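Local coordinates for protein yeast glycogen phosphorylase (Saccharomyces cerevisiae, PDB 1YGP) that belongs to the carbohydrate phosphorylases of the GT-B clan and holds pyridoxal-5'-phosphate in a pocket of its chain, at residues V570-K575 with Y596-L601; A628-L633 with E682-L687; A664-K669 with N802-L807. All blocks are in the same frame, centred on the assembly; numbering follows the deposited sequence.

Contact 1. Residues V570-K575 with Y596-L601; sequences VKLNNK and YLDDTL
The helical turn carrying Leu-572 runs beside the short 3-10 segment at Asp-598, their CA atoms 6.2 Å apart, and Lys-575, one turn further on, reaches the loop that follows. This lysine illustrates how a single side chain can reach two carbonyl oxygens of one turn. With CG beside its own backbone N (chi1 -85°) and a bend at chi3, it brings NZ to Thr-600 O at 2.9 Å; the C=O...N angle is 159°, and NZ is tilted somewhat from the carbonyl plane. A second, weak bond joins NZ to Leu-597 O, which also accepts the backbone N of Thr-600. A salt bridge to Asp-709 adds a third partner to the ammonium group. Within the loop, Tyr-596 O accepts both Thr-600 OG1, well above its carbonyl plane, and Asp-599 N, from the opposite face. Beside the lysine, Leu-572 CD2 packs on the backbone at Asp-598 N (3.8 Å) and on Leu-597 CB (4.3 Å). Thr-600 leads directly into strand 601-606, an inner strand of the six-stranded parallel sheet, so the contact joins helix 562-584 to the loop leading into that sheet, part of the Rossmann-like domain expected of a GT-B fold.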
loop_
_atom_site.group_PDB
_atom_site.type_symbol
_atom_site.label_atom_id
_atom_site.label_comp_id
_atom_site.label_asym_id
_atom_site.label_seq_id
_atom_site.Cartn_x
_atom_site.Cartn_y
_atom_site.Cartn_z
ATOM N N VAL A 570 -16.937 -27.679 29.119
ATOM C CA VAL A 570 -16.185 -26.579 28.507
ATOM C C VAL A 570 -15.268 -27.205 27.427
ATOM O O VAL A 570 -15.364 -26.956 26.220
ATOM C CB VAL A 570 -15.362 -25.849 29.627
ATOM C CG1 VAL A 570 -14.606 -24.692 29.036
ATOM C CG2 VAL A 570 -16.264 -25.268 30.703
ATOM N N LYS A 571 -14.472 -28.180 27.844
ATOM C CA LYS A 571 -13.523 -28.815 26.963
ATOM C C LYS A 571 -14.206 -29.502 25.795
ATOM O O LYS A 571 -13.644 -29.508 24.703
ATOM C CB LYS A 571 -12.686 -29.776 27.836
ATOM C CG LYS A 571 -11.570 -30.588 27.160
ATOM C CD LYS A 571 -10.488 -29.804 26.448
ATOM C CE LYS A 571 -9.566 -29.175 27.459
ATOM N NZ LYS A 571 -8.513 -28.419 26.812
ATOM N N LEU A 572 -15.433 -30.012 25.944
ATOM C CA LEU A 572 -16.151 -30.679 24.847
ATOM C C LEU A 572 -16.580 -29.627 23.829
ATOM O O LEU A 572 -16.385 -29.801 22.619
ATOM C CB LEU A 572 -17.391 -31.454 25.414
ATOM C CG LEU A 572 -18.326 -32.425 24.630
ATOM C CD1 LEU A 572 -19.368 -31.654 23.864
ATOM C CD2 LEU A 572 -17.532 -33.258 23.651
ATOM N N ASN A 573 -17.103 -28.482 24.278
ATOM C CA ASN A 573 -17.533 -27.438 23.360
ATOM C C ASN A 573 -16.314 -26.914 22.630
ATOM O O ASN A 573 -16.370 -26.760 21.407
ATOM C CB ASN A 573 -18.217 -26.284 24.096
ATOM C CG ASN A 573 -19.416 -26.698 24.961
ATOM O OD1 ASN A 573 -19.661 -26.104 26.016
ATOM N ND2 ASN A 573 -20.220 -27.698 24.596
ATOM N N ASN A 574 -15.178 -26.740 23.323
ATOM C CA ASN A 574 -13.928 -26.319 22.686
ATOM C C ASN A 574 -13.453 -27.282 21.623
ATOM O O ASN A 574 -12.900 -26.865 20.594
ATOM C CB ASN A 574 -12.780 -26.184 23.653
ATOM C CG ASN A 574 -12.833 -24.922 24.490
ATOM O OD1 ASN A 574 -13.547 -23.958 24.230
ATOM N ND2 ASN A 574 -12.065 -24.885 25.563
ATOM N N LYS A 575 -13.691 -28.581 21.844
ATOM C CA LYS A 575 -13.360 -29.581 20.844
ATOM C C LYS A 575 -14.223 -29.415 19.602
ATOM O O LYS A 575 -13.724 -29.520 18.473
ATOM C CB LYS A 575 -13.531 -30.997 21.416
ATOM C CG LYS A 575 -12.252 -31.403 22.142
ATOM C CD LYS A 575 -12.118 -32.900 22.251
ATOM C CE LYS A 575 -12.449 -33.374 23.641
ATOM N NZ LYS A 575 -12.418 -34.826 23.665
ATOM N N TYR A 596 -19.532 -39.447 19.527
ATOM C CA TYR A 596 -18.433 -40.118 20.223
ATOM C C TYR A 596 -17.258 -39.199 20.572
ATOM O O TYR A 596 -16.303 -39.620 21.234
ATOM N N LEU A 597 -17.335 -37.910 20.227
ATOM C CA LEU A 597 -16.331 -36.894 20.535
ATOM C C LEU A 597 -15.876 -36.811 21.997
ATOM O O LEU A 597 -14.679 -36.710 22.250
ATOM C CB LEU A 597 -16.897 -35.577 20.104
ATOM C CG LEU A 597 -15.981 -34.467 19.734
ATOM C CD1 LEU A 597 -15.175 -34.882 18.525
ATOM C CD2 LEU A 597 -16.802 -33.234 19.402
ATOM N N ASP A 598 -16.766 -36.906 23.001
ATOM C CA ASP A 598 -16.355 -36.878 24.410
ATOM C C ASP A 598 -15.471 -38.059 24.777
ATOM O O ASP A 598 -14.782 -38.024 25.791
ATOM C CB ASP A 598 -17.558 -36.896 25.363
ATOM C CG ASP A 598 -17.260 -36.446 26.802
ATOM O OD1 ASP A 598 -16.341 -35.651 27.009
ATOM O OD2 ASP A 598 -17.951 -36.881 27.729
ATOM N N ASP A 599 -15.462 -39.127 23.985
ATOM C CA ASP A 599 -14.597 -40.242 24.258
ATOM C C ASP A 599 -13.485 -40.250 23.209
ATOM O O ASP A 599 -12.727 -41.224 23.114
ATOM C CB ASP A 599 -15.463 -41.499 24.225
ATOM C CG ASP A 599 -14.751 -42.790 24.620
ATOM O OD1 ASP A 599 -14.242 -42.889 25.742
ATOM O OD2 ASP A 599 -14.701 -43.695 23.783
ATOM N N THR A 600 -13.303 -39.183 22.435
ATOM C CA THR A 600 -12.232 -39.140 21.459
ATOM C C THR A 600 -11.089 -38.334 22.066
ATOM O O THR A 600 -11.267 -37.149 22.363
ATOM C CB THR A 600 -12.697 -38.458 20.176
ATOM O OG1 THR A 600 -13.886 -39.084 19.714
ATOM C CG2 THR A 600 -11.641 -38.585 19.108
ATOM N N LEU A 601 -9.908 -38.914 22.290
ATOM C CA LEU A 601 -8.797 -38.147 22.838
ATOM C C LEU A 601 -8.178 -37.368 21.690
ATOM O O LEU A 601 -7.818 -37.918 20.639
ATOM C CB LEU A 601 -7.695 -39.028 23.442
ATOM C CG LEU A 601 -6.445 -38.351 24.015
ATOM C CD1 LEU A 601 -6.635 -37.987 25.473
ATOM C CD2 LEU A 601 -5.286 -39.320 23.948
#

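Contact 2. Residues A628-L633 with E682-L687; sequences AMKNML and ESIEHL
Met-629, Leu-633 and Ile-684 form the compact part of this contact, where one side of a helix meets the turn ahead of a strand. Lys-630 and Ile-684 have the nearest CA atoms, 7.1 Å apart. Ile-684 offers its CG2 branch to two partners: Leu-633 CD1 at 3.8 Å and Met-629 SD at 4.2 Å, both side chains crossing it at about a right angle. With CG1 between the backbone N and the carbonyl carbon (chi1 55°), CG2 lies beside the N and faces the helix. Met-629 then bends at its last torsion, chi3 111°, and carries CE past the isoleucine to Leu-687 CB, 3.6 Å away. Leu-633 also spreads its methyls over the backbone, with CD2 3.7 Å from Ser-683 O.

The other side is more polar and nearer the solvent. Here Lys-630 lies alongside Ser-683, both partly exposed, its CE 3.3 Å from the serine OG, but their polar ends are joined through a third residue: Asp-681 takes a salt bridge from Lys-630 NZ through one carboxylate oxygen and is hydrogen-bonded to Ser-683 OG through the other. One carboxylate thus spans helix and loop.

A type I' turn from Ile-684 to Leu-687 reverses the chain just before strand 688-693, an edge strand of the parallel sheet. Leu-687 is backbone-bonded to Lys-649 at the start of the neighbouring strand 649-654 and touches Ala-643 of helix 639-645, while Leu-633 packs on Ile-639, so the last turns of helix 615-634 cover the loop between helix 662-678 and the sheet edge.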
loop_
_atom_site.group_PDB
_atom_site.type_symbol
_atom_site.label_atom_id
_atom_site.label_comp_id
_atom_site.label_asym_id
_atom_site.label_seq_id
_atom_site.Cartn_x
_atom_site.Cartn_y
_atom_site.Cartn_z
ATOM N N ALA A 628 -0.773 -52.356 14.695
ATOM C CA ALA A 628 -1.228 -53.230 15.745
ATOM C C ALA A 628 -2.747 -53.436 15.666
ATOM O O ALA A 628 -3.239 -54.561 15.772
ATOM C CB ALA A 628 -0.847 -52.608 17.071
ATOM N N MET A 629 -3.522 -52.388 15.391
ATOM C CA MET A 629 -4.976 -52.458 15.303
ATOM C C MET A 629 -5.417 -53.380 14.188
ATOM O O MET A 629 -6.220 -54.291 14.365
ATOM C CB MET A 629 -5.602 -51.127 14.988
ATOM C CG MET A 629 -5.289 -49.965 15.880
ATOM S SD MET A 629 -6.268 -48.590 15.242
ATOM C CE MET A 629 -7.390 -48.497 16.607
ATOM N N LYS A 630 -4.849 -53.118 13.024
ATOM C CA LYS A 630 -5.153 -53.829 11.812
ATOM C C LYS A 630 -4.869 -55.305 11.919
ATOM O O LYS A 630 -5.707 -56.145 11.577
ATOM C CB LYS A 630 -4.346 -53.212 10.671
ATOM C CG LYS A 630 -5.201 -52.309 9.805
ATOM C CD LYS A 630 -6.168 -53.267 9.130
ATOM C CE LYS A 630 -7.160 -52.621 8.224
ATOM N NZ LYS A 630 -6.472 -51.980 7.121
ATOM N N ASN A 631 -3.687 -55.602 12.453
ATOM C CA ASN A 631 -3.242 -56.967 12.659
ATOM C C ASN A 631 -4.189 -57.701 13.604
ATOM O O ASN A 631 -4.557 -58.856 13.403
ATOM C CB ASN A 631 -1.851 -56.933 13.241
ATOM C CG ASN A 631 -1.146 -58.261 13.086
ATOM O OD1 ASN A 631 -0.477 -58.493 12.074
ATOM N ND2 ASN A 631 -1.255 -59.177 14.049
ATOM N N MET A 632 -4.648 -56.998 14.638
ATOM C CA MET A 632 -5.549 -57.535 15.634
ATOM C C MET A 632 -6.850 -57.910 14.945
ATOM O O MET A 632 -7.280 -59.063 15.070
ATOM C CB MET A 632 -5.786 -56.482 16.725
ATOM C CG MET A 632 -6.417 -57.025 17.995
ATOM S SD MET A 632 -6.540 -55.829 19.348
ATOM C CE MET A 632 -4.903 -56.025 19.982
ATOM N N LEU A 633 -7.460 -56.993 14.183
ATOM C CA LEU A 633 -8.704 -57.256 13.455
ATOM C C LEU A 633 -8.594 -58.526 12.605
ATOM O O LEU A 633 -9.431 -59.438 12.650
ATOM C CB LEU A 633 -9.042 -56.111 12.502
ATOM C CG LEU A 633 -9.427 -54.734 12.957
ATOM C CD1 LEU A 633 -8.937 -53.747 11.926
ATOM C CD2 LEU A 633 -10.921 -54.629 13.127
ATOM N N GLU A 682 -11.885 -48.068 6.384
ATOM C CA GLU A 682 -13.130 -48.521 6.981
ATOM C C GLU A 682 -13.043 -49.514 8.121
ATOM O O GLU A 682 -13.770 -49.382 9.100
ATOM C CB GLU A 682 -13.998 -49.147 5.915
ATOM N N SER A 683 -12.103 -50.454 8.029
ATOM C CA SER A 683 -11.926 -51.531 8.994
ATOM C C SER A 683 -11.763 -51.100 10.442
ATOM O O SER A 683 -12.293 -51.738 11.355
ATOM C CB SER A 683 -10.710 -52.353 8.608
ATOM O OG SER A 683 -10.282 -52.091 7.275
ATOM N N ILE A 684 -11.047 -50.000 10.684
ATOM C CA ILE A 684 -10.817 -49.585 12.055
ATOM C C ILE A 684 -11.908 -48.631 12.518
ATOM O O ILE A 684 -11.742 -47.930 13.519
ATOM C CB ILE A 684 -9.403 -48.925 12.211
ATOM C CG1 ILE A 684 -9.172 -47.758 11.262
ATOM C CG2 ILE A 684 -8.381 -50.009 11.963
ATOM C CD1 ILE A 684 -7.891 -46.981 11.585
ATOM N N GLU A 685 -13.001 -48.554 11.764
ATOM C CA GLU A 685 -14.185 -47.767 12.069
ATOM C C GLU A 685 -14.084 -46.496 12.928
ATOM O O GLU A 685 -14.736 -46.323 13.958
ATOM C CB GLU A 685 -15.201 -48.741 12.682
ATOM N N HIS A 686 -13.254 -45.540 12.477
ATOM C CA HIS A 686 -13.055 -44.244 13.136
ATOM C C HIS A 686 -12.415 -44.321 14.518
ATOM O O HIS A 686 -12.528 -43.394 15.322
ATOM C CB HIS A 686 -14.378 -43.460 13.305
ATOM C CG HIS A 686 -15.161 -43.281 12.020
ATOM N ND1 HIS A 686 -16.477 -43.248 11.889
ATOM C CD2 HIS A 686 -14.616 -43.149 10.770
ATOM C CE1 HIS A 686 -16.755 -43.107 10.618
ATOM N NE2 HIS A 686 -15.623 -43.047 9.958
ATOM N N LEU A 687 -11.707 -45.400 14.844
ATOM C CA LEU A 687 -11.026 -45.451 16.111
ATOM C C LEU A 687 -9.792 -44.587 16.074
ATOM O O LEU A 687 -9.324 -44.208 17.143
ATOM C CB LEU A 687 -10.633 -46.884 16.456
ATOM C CG LEU A 687 -11.575 -47.714 17.304
ATOM C CD1 LEU A 687 -12.076 -46.914 18.492
ATOM C CD2 LEU A 687 -12.789 -48.066 16.492
#

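Contact 3. Residues A664-K669 with N802-L807; sequences AKLIIK and NEFKPL
Lys-669 NZ faces Glu-803 OE1 at 3.8 Å, a long salt bridge between side chains that cross at about a right angle. The pair is backed by Tyr-204, whose hydroxyl makes weak hydrogen bonds to Lys-669 NZ and to the other carboxylate oxygen, Glu-803 OE2, so that one phenol bridges both charges. Glu-803 reaches out with CG anti to its backbone N (chi1 -180°), whereas the lysine bends at chi2 and chi4, and its CB and CG meet Phe-804. Lys-669 CB lies in the ring plane at the edge, 4.0 Å from Phe-804 CE1, and CG is 3.8 Å from CZ.

Leu-666 supplies the largest share of the buried surface by dividing its two methyls. CD2 rests 3.7 Å from Glu-803 O and 3.9 Å from Phe-804 CD1, while CD1 meets Pro-806 CB at 4.1 Å. The example shows how one leucine can pack against the start of a second helix: Phe-804 stands at the N-cap position of helix 805-813, and Pro-806 belongs to that helix's first turn.

At the other end Ile-667 CG1 approaches Leu-807 CD1, and both residues also touch helix 615-634, Leu-807 on Phe-620. Helix 662-678, which links strands 649-654 and 688-693 of the parallel sheet, therefore lies here against helix 615-634, the beginning of helix 805-813 and strand 204-208 from an earlier part of the chain.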
loop_
_atom_site.group_PDB
_atom_site.type_symbol
_atom_site.label_atom_id
_atom_site.label_comp_id
_atom_site.label_asym_id
_atom_site.label_seq_id
_atom_site.Cartn_x
_atom_site.Cartn_y
_atom_site.Cartn_z
ATOM N N ALA A 664 12.630 -32.219 7.018
ATOM C CA ALA A 664 11.435 -31.713 7.680
ATOM C C ALA A 664 10.275 -31.724 6.690
ATOM O O ALA A 664 9.166 -32.180 6.993
ATOM C CB ALA A 664 11.683 -30.316 8.160
ATOM N N LYS A 665 10.540 -31.327 5.448
ATOM C CA LYS A 665 9.527 -31.428 4.421
ATOM C C LYS A 665 9.122 -32.884 4.175
ATOM O O LYS A 665 7.940 -33.127 3.901
ATOM C CB LYS A 665 10.053 -30.773 3.155
ATOM C CG LYS A 665 9.695 -29.301 3.161
ATOM C CD LYS A 665 10.460 -28.543 2.098
ATOM C CE LYS A 665 9.821 -27.184 1.914
ATOM N NZ LYS A 665 10.179 -26.597 0.625
ATOM N N LEU A 666 10.002 -33.883 4.318
ATOM C CA LEU A 666 9.591 -35.279 4.169
ATOM C C LEU A 666 8.635 -35.635 5.272
ATOM O O LEU A 666 7.638 -36.312 5.002
ATOM C CB LEU A 666 10.709 -36.310 4.295
ATOM C CG LEU A 666 11.435 -36.799 3.064
ATOM C CD1 LEU A 666 12.486 -37.829 3.450
ATOM C CD2 LEU A 666 10.423 -37.418 2.108
ATOM N N ILE A 667 8.891 -35.141 6.494
ATOM C CA ILE A 667 8.064 -35.531 7.610
ATOM C C ILE A 667 6.651 -35.006 7.398
ATOM O O ILE A 667 5.681 -35.725 7.690
ATOM C CB ILE A 667 8.694 -35.012 8.910
ATOM C CG1 ILE A 667 9.999 -35.779 9.140
ATOM C CG2 ILE A 667 7.739 -35.214 10.093
ATOM C CD1 ILE A 667 10.826 -35.410 10.395
ATOM N N ILE A 668 6.493 -33.820 6.798
ATOM C CA ILE A 668 5.154 -33.319 6.519
ATOM C C ILE A 668 4.491 -34.241 5.510
ATOM O O ILE A 668 3.329 -34.579 5.741
ATOM C CB ILE A 668 5.236 -31.867 5.998
ATOM C CG1 ILE A 668 5.749 -30.946 7.118
ATOM C CG2 ILE A 668 3.869 -31.407 5.544
ATOM C CD1 ILE A 668 5.924 -29.453 6.800
ATOM N N LYS A 669 5.168 -34.736 4.462
ATOM C CA LYS A 669 4.516 -35.597 3.477
ATOM C C LYS A 669 4.098 -36.892 4.156
ATOM O O LYS A 669 2.952 -37.335 4.011
ATOM C CB LYS A 669 5.452 -35.921 2.305
ATOM C CG LYS A 669 4.886 -36.832 1.208
ATOM C CD LYS A 669 3.603 -36.205 0.693
ATOM C CE LYS A 669 2.719 -37.080 -0.194
ATOM N NZ LYS A 669 3.337 -37.291 -1.486
ATOM N N ASN A 802 9.822 -45.756 -2.282
ATOM C CA ASN A 802 11.047 -45.587 -1.536
ATOM C C ASN A 802 11.296 -44.100 -1.310
ATOM O O ASN A 802 12.408 -43.632 -1.068
ATOM C CB ASN A 802 12.194 -46.262 -2.311
ATOM C CG ASN A 802 12.896 -47.292 -1.427
ATOM O OD1 ASN A 802 14.103 -47.213 -1.202
ATOM N ND2 ASN A 802 12.230 -48.283 -0.844
ATOM N N GLU A 803 10.218 -43.313 -1.306
ATOM C CA GLU A 803 10.286 -41.881 -1.029
ATOM C C GLU A 803 10.729 -41.546 0.392
ATOM O O GLU A 803 11.516 -40.622 0.610
ATOM C CB GLU A 803 8.925 -41.257 -1.277
ATOM C CG GLU A 803 8.909 -39.763 -1.013
ATOM C CD GLU A 803 7.855 -39.030 -1.811
ATOM O OE1 GLU A 803 6.683 -39.097 -1.451
ATOM O OE2 GLU A 803 8.212 -38.397 -2.799
ATOM N N PHE A 804 10.248 -42.322 1.376
ATOM C CA PHE A 804 10.523 -42.070 2.788
ATOM C C PHE A 804 11.798 -42.707 3.327
ATOM O O PHE A 804 12.050 -42.737 4.534
ATOM C CB PHE A 804 9.298 -42.526 3.603
ATOM C CG PHE A 804 8.048 -41.705 3.276
ATOM C CD1 PHE A 804 8.099 -40.296 3.253
ATOM C CD2 PHE A 804 6.855 -42.355 2.965
ATOM C CE1 PHE A 804 6.963 -39.553 2.914
ATOM C CE2 PHE A 804 5.721 -41.610 2.626
ATOM C CZ PHE A 804 5.775 -40.213 2.599
ATOM N N LYS A 805 12.672 -43.131 2.408
ATOM C CA LYS A 805 13.911 -43.811 2.741
ATOM C C LYS A 805 14.904 -42.958 3.520
ATOM O O LYS A 805 15.370 -43.475 4.531
ATOM C CB LYS A 805 14.604 -44.324 1.475
ATOM C CG LYS A 805 15.182 -45.691 1.740
ATOM C CD LYS A 805 16.327 -46.120 0.844
ATOM C CE LYS A 805 16.573 -47.621 0.979
ATOM N NZ LYS A 805 16.618 -48.090 2.358
ATOM N N PRO A 806 15.296 -41.714 3.219
ATOM C CA PRO A 806 16.246 -40.932 4.018
ATOM C C PRO A 806 15.955 -40.868 5.517
ATOM O O PRO A 806 16.867 -40.903 6.350
ATOM C CB PRO A 806 16.227 -39.590 3.362
ATOM C CG PRO A 806 16.046 -39.968 1.921
ATOM C CD PRO A 806 14.932 -40.982 2.016
ATOM N N LEU A 807 14.663 -40.841 5.860
ATOM C CA LEU A 807 14.207 -40.838 7.239
ATOM C C LEU A 807 14.566 -42.178 7.887
ATOM O O LEU A 807 15.331 -42.220 8.851
ATOM C CB LEU A 807 12.700 -40.598 7.236
ATOM C CG LEU A 807 11.994 -40.365 8.553
ATOM C CD1 LEU A 807 12.668 -39.219 9.299
ATOM C CD2 LEU A 807 10.535 -40.044 8.284
#

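Contacts 1 and 2 lie at the loops leading into strands 601-606 and 688-693 of one parallel sheet, with strand 649-654 between, and contact 3 involves a helix connecting two of its strands. Contacts 1 and 2 have centres 22 Å apart and nearest atoms about 6 Å apart. Contact 3 lies 25 Å from contact 2 and 32 Å from contact 1, centre to centre. Contact 1 closes before the others open, while contacts 2 and 3 alternate, because 664-669 falls between 628-633 and 682-687, and 802-807 comes after both. Helix 615-634 serves contact 2 directly and borders contact 3. Strand 601-606, which contact 1 leads into, is followed directly by Lys-607 of the pyridoxal-5'-phosphate pocket.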